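Local coordinates for protein retinol dehydratase (Spodoptera frugiperda, PDB 1FMJ) that dehydrates retinol using a sulfotransferase-type fold that binds the retinoid together with adenosine 3',5'-diphosphate, at residues F195-A198 with R199-Y202; S208-K211 with D212-E215. One frame throughout, in Å; residues are numbered along the deposited sequence.

Interaction 1. Residues F195-A198 with R199-Y202; sequences FHHA and RLLY. With RTL (retinol), chain H.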
loop_
_atom_site.group_PDB
_atom_site.type_symbol
_atom_site.label_atom_id
_atom_site.label_comp_id
_atom_site.label_asym_id
_atom_site.label_seq_id
_atom_site.Cartn_x
_atom_site.Cartn_y
_atom_site.Cartn_z
ATOM N N PHE A 195 -5.303 -2.916 -10.217
ATOM C CA PHE A 195 -5.416 -3.893 -11.289
ATOM C C PHE A 195 -4.046 -4.040 -11.955
ATOM O O PHE A 195 -3.523 -5.146 -12.059
ATOM C CB PHE A 195 -6.460 -3.429 -12.315
ATOM C CG PHE A 195 -6.423 -4.187 -13.627
ATOM C CD1 PHE A 195 -6.800 -5.525 -13.695
ATOM C CD2 PHE A 195 -6.034 -3.544 -14.798
ATOM C CE1 PHE A 195 -6.795 -6.212 -14.917
ATOM C CE2 PHE A 195 -6.025 -4.220 -16.023
ATOM C CZ PHE A 195 -6.408 -5.555 -16.079
ATOM N N HIS A 196 -3.473 -2.915 -12.384
ATOM C CA HIS A 196 -2.173 -2.899 -13.048
ATOM C C HIS A 196 -1.044 -3.403 -12.189
ATOM O O HIS A 196 -0.112 -4.041 -12.684
ATOM C CB HIS A 196 -1.839 -1.490 -13.521
ATOM C CG HIS A 196 -2.526 -1.111 -14.790
ATOM N ND1 HIS A 196 -2.152 -1.620 -16.015
ATOM C CD2 HIS A 196 -3.575 -0.288 -15.025
ATOM C CE1 HIS A 196 -2.941 -1.124 -16.951
ATOM N NE2 HIS A 196 -3.814 -0.314 -16.376
ATOM N N HIS A 197 -1.112 -3.083 -10.902
ATOM C CA HIS A 197 -0.105 -3.521 -9.956
ATOM C C HIS A 197 -0.163 -5.040 -9.796
ATOM O O HIS A 197 0.874 -5.687 -9.607
ATOM C CB HIS A 197 -0.334 -2.829 -8.616
ATOM C CG HIS A 197 0.585 -3.287 -7.528
ATOM N ND1 HIS A 197 0.253 -4.296 -6.649
ATOM C CD2 HIS A 197 1.822 -2.869 -7.171
ATOM C CE1 HIS A 197 1.247 -4.482 -5.799
ATOM N NE2 HIS A 197 2.211 -3.628 -6.094
ATOM N N ALA A 198 -1.368 -5.607 -9.875
ATOM C CA ALA A 198 -1.520 -7.053 -9.748
ATOM C C ALA A 198 -0.916 -7.693 -10.996
ATOM O O ALA A 198 -0.323 -8.769 -10.935
ATOM C CB ALA A 198 -2.985 -7.431 -9.607
ATOM N N ARG A 199 -1.064 -7.020 -12.130
ATOM C CA ARG A 199 -0.493 -7.509 -13.382
ATOM C C ARG A 199 1.035 -7.471 -13.284
ATOM O O ARG A 199 1.720 -8.398 -13.708
ATOM C CB ARG A 199 -0.954 -6.636 -14.554
ATOM C CG ARG A 199 -2.354 -6.944 -15.086
ATOM C CD ARG A 199 -2.272 -7.605 -16.455
ATOM N NE ARG A 199 -3.582 -7.756 -17.087
ATOM C CZ ARG A 199 -4.444 -8.735 -16.827
ATOM N NH1 ARG A 199 -4.146 -9.679 -15.944
ATOM N NH2 ARG A 199 -5.618 -8.754 -17.440
ATOM N N LEU A 200 1.555 -6.393 -12.706
ATOM C CA LEU A 200 2.995 -6.203 -12.545
ATOM C C LEU A 200 3.700 -7.371 -11.852
ATOM O O LEU A 200 4.767 -7.806 -12.286
ATOM C CB LEU A 200 3.264 -4.922 -11.750
ATOM C CG LEU A 200 4.709 -4.592 -11.344
ATOM C CD1 LEU A 200 5.491 -4.078 -12.551
ATOM C CD2 LEU A 200 4.716 -3.536 -10.249
ATOM N N LEU A 201 3.100 -7.870 -10.773
ATOM C CA LEU A 201 3.690 -8.955 -9.999
ATOM C C LEU A 201 3.145 -10.339 -10.324
ATOM O O LEU A 201 3.369 -11.287 -9.569
ATOM C CB LEU A 201 3.517 -8.661 -8.506
ATOM C CG LEU A 201 3.993 -7.255 -8.121
ATOM C CD1 LEU A 201 3.748 -6.982 -6.626
ATOM C CD2 LEU A 201 5.468 -7.119 -8.464
ATOM N N TYR A 202 2.433 -10.448 -11.444
ATOM C CA TYR A 202 1.862 -11.716 -11.876
ATOM C C TYR A 202 0.866 -12.274 -10.864
ATOM O O TYR A 202 0.762 -13.484 -10.709
ATOM C CB TYR A 202 2.970 -12.753 -12.108
ATOM C CG TYR A 202 3.935 -12.404 -13.222
ATOM C CD1 TYR A 202 5.219 -11.921 -12.942
ATOM C CD2 TYR A 202 3.554 -12.525 -14.556
ATOM C CE1 TYR A 202 6.096 -11.563 -13.972
ATOM C CE2 TYR A 202 4.416 -12.169 -15.584
ATOM C CZ TYR A 202 5.679 -11.689 -15.290
ATOM O OH TYR A 202 6.509 -11.317 -16.320
HETATM C C1 RTL H . 6.154 -12.241 -5.853
HETATM C C2 RTL H . 5.796 -13.757 -5.729
HETATM C C3 RTL H . 6.464 -14.432 -4.538
HETATM C C4 RTL H . 7.450 -13.963 -3.470
HETATM C C5 RTL H . 7.691 -12.479 -3.759
HETATM C C6 RTL H . 7.153 -11.674 -4.775
HETATM C C7 RTL H . 7.477 -10.230 -4.919
HETATM C C8 RTL H . 6.870 -9.233 -4.210
HETATM C C9 RTL H . 7.182 -7.804 -4.347
HETATM C C10 RTL H . 6.476 -6.918 -3.554
HETATM C C11 RTL H . 6.557 -5.443 -3.463
HETATM C C12 RTL H . 5.310 -4.864 -3.506
HETATM C C13 RTL H . 4.782 -3.485 -3.460
HETATM C C14 RTL H . 3.525 -2.949 -3.510
HETATM C C15 RTL H . 2.821 -2.666 -2.249
HETATM O O1 RTL H . 3.095 -1.416 -1.776
HETATM C C16 RTL H . 4.741 -11.630 -5.783
HETATM C C17 RTL H . 6.654 -12.135 -7.303
HETATM C C18 RTL H . 8.699 -11.923 -2.741
HETATM C C19 RTL H . 8.260 -7.347 -5.347
HETATM C C20 RTL H . 5.999 -2.555 -3.332
#

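Interaction 2. Residues S208-K211 with D212-E215; sequences SNFK and DFWE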
loop_
_atom_site.group_PDB
_atom_site.type_symbol
_atom_site.label_atom_id
_atom_site.label_comp_id
_atom_site.label_asym_id
_atom_site.label_seq_id
_atom_site.Cartn_x
_atom_site.Cartn_y
_atom_site.Cartn_z
ATOM N N SER A 208 -7.974 -12.858 -17.051
ATOM C CA SER A 208 -8.880 -12.010 -16.282
ATOM C C SER A 208 -8.728 -10.557 -16.721
ATOM O O SER A 208 -7.632 -10.135 -17.102
ATOM C CB SER A 208 -8.587 -12.128 -14.779
ATOM O OG SER A 208 -9.022 -13.378 -14.257
ATOM N N ASN A 209 -9.825 -9.801 -16.673
ATOM C CA ASN A 209 -9.805 -8.393 -17.068
ATOM C C ASN A 209 -10.100 -7.459 -15.892
ATOM O O ASN A 209 -10.292 -7.900 -14.756
ATOM C CB ASN A 209 -10.820 -8.126 -18.187
ATOM C CG ASN A 209 -12.233 -8.519 -17.800
ATOM O OD1 ASN A 209 -12.653 -8.331 -16.659
ATOM N ND2 ASN A 209 -12.981 -9.058 -18.760
ATOM N N PHE A 210 -10.156 -6.164 -16.173
ATOM C CA PHE A 210 -10.404 -5.199 -15.115
ATOM C C PHE A 210 -11.774 -5.313 -14.463
ATOM O O PHE A 210 -11.900 -5.129 -13.258
ATOM C CB PHE A 210 -10.215 -3.768 -15.615
ATOM C CG PHE A 210 -10.450 -2.744 -14.549
ATOM C CD1 PHE A 210 -9.619 -2.689 -13.432
ATOM C CD2 PHE A 210 -11.539 -1.889 -14.617
ATOM C CE1 PHE A 210 -9.878 -1.800 -12.395
ATOM C CE2 PHE A 210 -11.803 -0.999 -13.585
ATOM C CZ PHE A 210 -10.975 -0.956 -12.474
ATOM N N LYS A 211 -12.807 -5.605 -15.247
ATOM C CA LYS A 211 -14.135 -5.716 -14.668
ATOM C C LYS A 211 -14.189 -6.841 -13.646
ATOM O O LYS A 211 -14.866 -6.710 -12.630
ATOM C CB LYS A 211 -15.193 -5.940 -15.743
ATOM C CG LYS A 211 -16.601 -5.955 -15.180
ATOM C CD LYS A 211 -17.647 -6.083 -16.271
ATOM C CE LYS A 211 -19.050 -6.024 -15.692
ATOM N NZ LYS A 211 -20.076 -6.363 -16.722
ATOM N N ASP A 212 -13.487 -7.947 -13.907
ATOM C CA ASP A 212 -13.468 -9.052 -12.950
ATOM C C ASP A 212 -12.713 -8.571 -11.715
ATOM O O ASP A 212 -13.018 -8.955 -10.588
ATOM C CB ASP A 212 -12.733 -10.276 -13.497
ATOM C CG ASP A 212 -13.402 -10.874 -14.705
ATOM O OD1 ASP A 212 -14.646 -10.866 -14.762
ATOM O OD2 ASP A 212 -12.669 -11.371 -15.589
ATOM N N PHE A 213 -11.708 -7.736 -11.940
ATOM C CA PHE A 213 -10.922 -7.214 -10.835
ATOM C C PHE A 213 -11.807 -6.273 -10.019
ATOM O O PHE A 213 -11.768 -6.285 -8.787
ATOM C CB PHE A 213 -9.690 -6.468 -11.350
ATOM C CG PHE A 213 -8.761 -6.018 -10.258
ATOM C CD1 PHE A 213 -7.859 -6.911 -9.682
ATOM C CD2 PHE A 213 -8.829 -4.723 -9.758
ATOM C CE1 PHE A 213 -7.039 -6.516 -8.620
ATOM C CE2 PHE A 213 -8.011 -4.321 -8.693
ATOM C CZ PHE A 213 -7.118 -5.221 -8.127
ATOM N N TRP A 214 -12.610 -5.468 -10.714
ATOM C CA TRP A 214 -13.514 -4.521 -10.062
ATOM C C TRP A 214 -14.587 -5.205 -9.225
ATOM O O TRP A 214 -14.938 -4.724 -8.147
ATOM C CB TRP A 214 -14.179 -3.618 -11.098
ATOM C CG TRP A 214 -15.386 -2.883 -10.565
ATOM C CD1 TRP A 214 -16.695 -3.130 -10.869
ATOM C CD2 TRP A 214 -15.388 -1.790 -9.642
ATOM N NE1 TRP A 214 -17.512 -2.255 -10.195
ATOM C CE2 TRP A 214 -16.735 -1.420 -9.435
ATOM C CE3 TRP A 214 -14.379 -1.083 -8.968
ATOM C CZ2 TRP A 214 -17.104 -0.373 -8.583
ATOM C CZ3 TRP A 214 -14.744 -0.045 -8.120
ATOM C CH2 TRP A 214 -16.097 0.301 -7.935
ATOM N N GLU A 215 -15.124 -6.311 -9.726
ATOM C CA GLU A 215 -16.143 -7.053 -8.988
ATOM C C GLU A 215 -15.566 -7.473 -7.640
ATOM O O GLU A 215 -16.190 -7.315 -6.594
ATOM C CB GLU A 215 -16.560 -8.312 -9.748
ATOM C CG GLU A 215 -17.315 -8.072 -11.050
ATOM C CD GLU A 215 -18.620 -7.320 -10.843
ATOM O OE1 GLU A 215 -19.227 -7.474 -9.756
ATOM O OE2 GLU A 215 -19.039 -6.589 -11.774
#

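Interaction 1. Residues F195-A198 with R199-Y202
Phe195 and Arg199, one helical turn apart, meet where the ring of the first comes against a face of the guanidinium of the second. Phe195 CE1 stands 3.7 Å above the guanidinium plane, displaced toward its rim, and Phe195 CZ lies 3.6 Å from Arg199 NH2. With the two planes 66° apart, this is a steeply tilted contact and not a parallel stack. A bend at chi2 (-109°) brings the arginine chain to the ring, placing CG over one face of Phe195. Arg199 NH2 also donates to Ser208 O, which probably helps to hold the guanidinium in this tilt. An alanine here takes away the guanidinium, and would probably leave Ser208 O without this donor and the Phe195 ring without its packing partner on that side.

The turn closes helix 187-200. Leu200 N donates to His196 O at 2.9 Å, and the Leu201 N bond to His197 O is weak at 3.3 Å. Tyr202, at positive phi, is then the C-prime residue of a Schellman motif, in which Leu203 N reaches back to Ala198 O and Tyr202 N donates to Arg199 O.

His197, a retinol-pocket residue, has CG anti to its backbone N (chi1 175°), which carries the imidazole to the retinoid chain. Leu201 CD1 comes obliquely to His197 CE1 at 3.6 Å, while retinol C13 lies in the ring plane, at its edge. Buried His197 NE2 has no hydrogen-bonding partner in the model and lies 3.0 Å from retinol C14, a contact short enough to be doubtful in detail; the retinol is itself hydrogen-bonded to His164 and Lys162.

Interaction 2. Residues S208-K211 with D212-E215
Between Asn209 and Asp212 the backbone passes from loop into helix 210-218, and the first full turn is marked by Phe213 N donating to Asn209 O at 3.2 Å and Trp214 N to Phe210 O at 2.7 Å. Asn209 is the N-cap. Its CG sits between the backbone N and the carbonyl carbon (chi1 57°), which swings OD1 over the helix start to take Asp212 N at 2.9 Å, the donor lying nearly along the C=O axis. In return Asp212 OD2 accepts from Asn209 N, a straight but weak bond of 3.4 Å, and the pair completes a capping box. The amide and carboxylate planes are 23° apart, and the two side chains cross at about a right angle.

Phe210 and Phe213 cross obliquely, with Phe210 CE1 4.1 Å from Phe213 CD2, and Trp214 CB packs obliquely against the Phe210 ring at 4.3 Å from CE2. Phe210 meets Ala191 and Val192 of helix 187-200, while Trp214 NE1 is hydrogen-bonded to Gln330 on helix 325-338. Lys211 and Glu215 lie side by side, but Lys211 NZ stays 5.1 Å from Glu215 OE2 and makes its salt bridge with Glu326.

Asn209 OD1 and Asp212 OD2, both acceptors, come within 3.2 Å of each other; the N-H groups at the helix start probably offset that repulsion and would favour a charged carboxylate on Asp212.

How the interactions relate
Interaction 1 ends helix 187-200 and interaction 2 begins helix 210-218, so the two follow in series, a C-terminal Schellman motif and then an N-terminal capping box, with the loop between them. Their centres are about 12 Å apart, on the same side of the chain's centre, and they touch directly: Phe195 CB packs on Phe210 CD1 at 3.4 Å, the rings meeting edge-to-face. Both lie within the sulfotransferase domain, and helix 187-200 follows strand 179-184 of the five-stranded parallel sheet. Interaction 1 reaches the retinol pocket through His197, whereas interaction 2 lies away from the ligand and metal sites and packs Phe210, Phe213 and Trp214 against helix 187-200 around residues 191-195.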